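Long-range contact in O-methyltransferase, SAM-dependent (PDB 3R3H), which probably transfers a methyl group from S-adenosylmethionine to an oxygen atom of its substrate: residues 193-205 with 209-220. Residues are numbered along the deposited sequence; the frame is centred on the assembly and turned at random.
Sequences LNQVIKNDSRVFV and AIADGMFLVQPI
F204 and Q218 face each other as an antiparallel hydrogen-bonded pair. F204 N donates to Q218 O at 2.6 Å, and Q218 N returns a bond to F204 O at 2.9 Å. Two residues further along, past the non-hydrogen-bonded pair V203-P219, I220 N donates to R202 O at 3.1 Å. I220 also lays its CG2 methyl over the F204 ring, 3.5 Å from the centroid and 9° off the normal, a CH-pi contact almost over the ring centre. With CG of F204 anti to its carbonyl carbon (chi1 -63°), the ring lies where that methyl can cover it. Q218 runs out extended on the same side of the sheet, with amide and ring planes 70° apart.

On the other face, V205 and V217 lie side by side, CG2 to CG1 at 3.8 Å. V205 CG1 also touches CE1 of F215. The F215 ring rests on helix 185-198: I197 CG2 sits over one face, offset toward the rim, while N194 OD1 lies at the edge, 3.8 Å from CE2. The helix thus packs on the face of the C-terminal beta hairpin that carries V205 and V217. The hairpin, strands 203-208 and 214-219, completes the seven-stranded sheet of the class I methyltransferase fold, order 3-2-1-4-5-7-6.

Before the hairpin, D200 OD1 accepts from R202 N in an Asx turn. R202 also grips this carboxylate side-on through NE and NH2, and its NH2 has a second salt bridge to E154. N194 ND2 bonds Y15 OH of the second subunit and I171 O. R57 of the second subunit makes a cation-pi contact with F204.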
# COMPACT_ATOMS: atom_id res chain seq x y z
N LEU A 193 -21.17 2.75 1.94
CA LEU A 193 -20.23 2.17 0.98
C LEU A 193 -19.31 1.13 1.60
O LEU A 193 -18.99 0.12 0.97
CB LEU A 193 -19.36 3.25 0.33
CG LEU A 193 -18.35 2.64 -0.66
CD1 LEU A 193 -19.05 2.24 -1.96
CD2 LEU A 193 -17.24 3.63 -0.93
N ASN A 194 -18.87 1.40 2.84
CA ASN A 194 -18.01 0.47 3.55
C ASN A 194 -18.72 -0.87 3.75
O ASN A 194 -18.08 -1.92 3.78
CB ASN A 194 -17.59 1.06 4.89
CG ASN A 194 -16.57 2.17 4.74
OD1 ASN A 194 -16.07 2.41 3.63
ND2 ASN A 194 -16.26 2.86 5.83
N GLN A 195 -20.05 -0.81 3.87
CA GLN A 195 -20.86 -2.01 4.04
C GLN A 195 -21.00 -2.74 2.70
O GLN A 195 -20.92 -3.96 2.64
CB GLN A 195 -22.24 -1.62 4.57
CG GLN A 195 -22.69 -2.46 5.74
CD GLN A 195 -21.69 -2.44 6.88
OE1 GLN A 195 -21.30 -1.37 7.36
NE2 GLN A 195 -21.28 -3.63 7.31
N VAL A 196 -21.22 -1.99 1.62
CA VAL A 196 -21.36 -2.60 0.30
C VAL A 196 -20.11 -3.38 -0.06
O VAL A 196 -20.20 -4.48 -0.60
CB VAL A 196 -21.57 -1.54 -0.80
CG1 VAL A 196 -21.67 -2.23 -2.16
CG2 VAL A 196 -22.83 -0.74 -0.53
N ILE A 197 -18.96 -2.79 0.24
CA ILE A 197 -17.68 -3.41 -0.06
C ILE A 197 -17.43 -4.64 0.80
O ILE A 197 -16.98 -5.68 0.31
CB ILE A 197 -16.52 -2.41 0.13
CG1 ILE A 197 -16.64 -1.29 -0.89
CG2 ILE A 197 -15.18 -3.13 -0.02
CD1 ILE A 197 -15.59 -0.19 -0.71
N LYS A 198 -17.72 -4.50 2.09
CA LYS A 198 -17.55 -5.60 3.04
C LYS A 198 -18.17 -6.87 2.49
O LYS A 198 -17.53 -7.91 2.43
CB LYS A 198 -18.23 -5.23 4.36
CG LYS A 198 -18.21 -6.31 5.41
CD LYS A 198 -19.00 -5.87 6.62
CE LYS A 198 -19.14 -6.98 7.64
NZ LYS A 198 -19.99 -6.53 8.78
N ASN A 199 -19.44 -6.75 2.08
CA ASN A 199 -20.25 -7.85 1.55
C ASN A 199 -20.12 -8.07 0.06
O ASN A 199 -20.88 -8.86 -0.51
CB ASN A 199 -21.72 -7.56 1.86
CG ASN A 199 -21.95 -7.20 3.31
OD1 ASN A 199 -22.86 -6.42 3.64
ND2 ASN A 199 -21.14 -7.78 4.20
N ASP A 200 -19.19 -7.37 -0.58
CA ASP A 200 -18.99 -7.51 -2.02
C ASP A 200 -18.13 -8.73 -2.33
O ASP A 200 -17.00 -8.84 -1.84
CB ASP A 200 -18.33 -6.27 -2.60
CG ASP A 200 -18.47 -6.20 -4.10
OD1 ASP A 200 -18.34 -7.24 -4.79
OD2 ASP A 200 -18.72 -5.08 -4.61
N SER A 201 -18.65 -9.63 -3.15
CA SER A 201 -17.93 -10.85 -3.50
C SER A 201 -17.13 -10.70 -4.79
O SER A 201 -16.32 -11.56 -5.11
CB SER A 201 -18.90 -12.03 -3.63
OG SER A 201 -19.85 -11.83 -4.67
N ARG A 202 -17.38 -9.61 -5.51
CA ARG A 202 -16.75 -9.29 -6.81
C ARG A 202 -15.28 -8.85 -6.87
O ARG A 202 -14.70 -8.81 -7.95
CB ARG A 202 -17.55 -8.19 -7.49
CG ARG A 202 -18.99 -8.51 -7.75
CD ARG A 202 -19.68 -7.30 -8.36
NE ARG A 202 -19.72 -6.19 -7.41
CZ ARG A 202 -20.39 -5.06 -7.62
NH1 ARG A 202 -21.07 -4.88 -8.74
NH2 ARG A 202 -20.40 -4.11 -6.69
N VAL A 203 -14.69 -8.51 -5.73
CA VAL A 203 -13.34 -8.00 -5.76
C VAL A 203 -12.43 -8.39 -4.61
O VAL A 203 -12.90 -8.81 -3.56
CB VAL A 203 -13.40 -6.44 -5.80
CG1 VAL A 203 -14.07 -5.97 -7.09
CG2 VAL A 203 -14.18 -5.93 -4.58
N PHE A 204 -11.12 -8.26 -4.82
CA PHE A 204 -10.12 -8.51 -3.78
C PHE A 204 -10.12 -7.17 -3.05
O PHE A 204 -10.45 -6.14 -3.64
CB PHE A 204 -8.74 -8.78 -4.38
CG PHE A 204 -8.67 -10.01 -5.25
CD1 PHE A 204 -8.98 -11.27 -4.73
CD2 PHE A 204 -8.28 -9.91 -6.58
CE1 PHE A 204 -8.89 -12.41 -5.54
CE2 PHE A 204 -8.19 -11.05 -7.39
CZ PHE A 204 -8.49 -12.30 -6.87
N VAL A 205 -9.75 -7.17 -1.79
CA VAL A 205 -9.81 -5.94 -1.02
C VAL A 205 -8.78 -5.83 0.11
O VAL A 205 -8.37 -6.83 0.69
CB VAL A 205 -11.24 -5.83 -0.41
CG1 VAL A 205 -11.24 -4.98 0.85
CG2 VAL A 205 -12.20 -5.26 -1.45
N ALA A 209 -4.65 1.99 6.81
CA ALA A 209 -4.91 3.04 7.77
C ALA A 209 -3.79 4.07 7.63
O ALA A 209 -3.03 4.35 8.57
CB ALA A 209 -4.92 2.46 9.19
N ILE A 210 -3.69 4.66 6.43
CA ILE A 210 -2.65 5.64 6.15
C ILE A 210 -3.16 7.07 6.00
O ILE A 210 -2.58 8.01 6.56
CB ILE A 210 -1.87 5.26 4.87
CG1 ILE A 210 -2.84 4.80 3.79
CG2 ILE A 210 -0.82 4.22 5.19
CD1 ILE A 210 -2.18 4.51 2.47
N ALA A 211 -4.22 7.23 5.21
CA ALA A 211 -4.75 8.57 4.99
C ALA A 211 -5.90 8.78 5.96
O ALA A 211 -5.70 8.85 7.18
CB ALA A 211 -5.24 8.68 3.54
N ASP A 212 -7.10 8.91 5.41
CA ASP A 212 -8.30 9.04 6.21
C ASP A 212 -8.85 7.64 5.98
O ASP A 212 -10.06 7.41 6.02
CB ASP A 212 -9.27 10.06 5.62
CG ASP A 212 -10.22 10.63 6.66
OD1 ASP A 212 -11.27 11.20 6.28
OD2 ASP A 212 -9.89 10.51 7.86
N GLY A 213 -7.93 6.72 5.71
CA GLY A 213 -8.29 5.36 5.41
C GLY A 213 -8.35 5.26 3.90
O GLY A 213 -9.02 6.07 3.25
N MET A 214 -7.63 4.30 3.32
CA MET A 214 -7.63 4.12 1.87
C MET A 214 -7.93 2.67 1.52
O MET A 214 -7.26 1.73 1.97
CB MET A 214 -6.27 4.54 1.28
CG MET A 214 -6.23 4.55 -0.25
SD MET A 214 -4.74 5.27 -0.97
CE MET A 214 -5.23 7.05 -1.05
N PHE A 215 -8.98 2.49 0.73
CA PHE A 215 -9.42 1.16 0.32
C PHE A 215 -8.84 0.81 -1.04
O PHE A 215 -8.91 1.61 -1.97
CB PHE A 215 -10.94 1.14 0.21
CG PHE A 215 -11.64 0.20 1.17
CD1 PHE A 215 -11.16 -1.09 1.41
CD2 PHE A 215 -12.84 0.58 1.78
CE1 PHE A 215 -11.86 -1.99 2.23
CE2 PHE A 215 -13.54 -0.30 2.60
CZ PHE A 215 -13.05 -1.59 2.82
N LEU A 216 -8.26 -0.38 -1.15
CA LEU A 216 -7.72 -0.83 -2.43
C LEU A 216 -8.55 -2.04 -2.87
O LEU A 216 -8.53 -3.08 -2.21
CB LEU A 216 -6.26 -1.25 -2.30
CG LEU A 216 -5.26 -0.15 -1.95
CD1 LEU A 216 -3.87 -0.74 -1.88
CD2 LEU A 216 -5.32 0.94 -2.99
N VAL A 217 -9.30 -1.90 -3.95
CA VAL A 217 -10.12 -3.01 -4.41
C VAL A 217 -9.71 -3.40 -5.82
O VAL A 217 -9.37 -2.55 -6.63
CB VAL A 217 -11.63 -2.67 -4.40
CG1 VAL A 217 -11.99 -1.86 -3.15
CG2 VAL A 217 -12.00 -1.92 -5.66
N GLN A 218 -9.75 -4.70 -6.10
CA GLN A 218 -9.39 -5.19 -7.42
C GLN A 218 -10.36 -6.27 -7.87
O GLN A 218 -10.62 -7.22 -7.13
CB GLN A 218 -7.97 -5.74 -7.39
CG GLN A 218 -7.50 -6.29 -8.71
CD GLN A 218 -6.14 -6.94 -8.60
OE1 GLN A 218 -5.99 -7.98 -7.94
NE2 GLN A 218 -5.14 -6.33 -9.23
N PRO A 219 -10.91 -6.15 -9.09
CA PRO A 219 -11.83 -7.20 -9.53
C PRO A 219 -11.18 -8.59 -9.57
O PRO A 219 -9.98 -8.73 -9.83
CB PRO A 219 -12.28 -6.69 -10.90
CG PRO A 219 -11.11 -5.90 -11.39
CD PRO A 219 -10.71 -5.14 -10.14
N ILE A 220 -11.99 -9.62 -9.30
CA ILE A 220 -11.54 -11.01 -9.30
C ILE A 220 -11.82 -11.66 -10.65
O ILE A 220 -11.02 -12.51 -11.08
CB ILE A 220 -12.26 -11.82 -8.20
CG1 ILE A 220 -13.77 -11.77 -8.44
CG2 ILE A 220 -11.97 -11.24 -6.84
CD1 ILE A 220 -14.57 -12.62 -7.50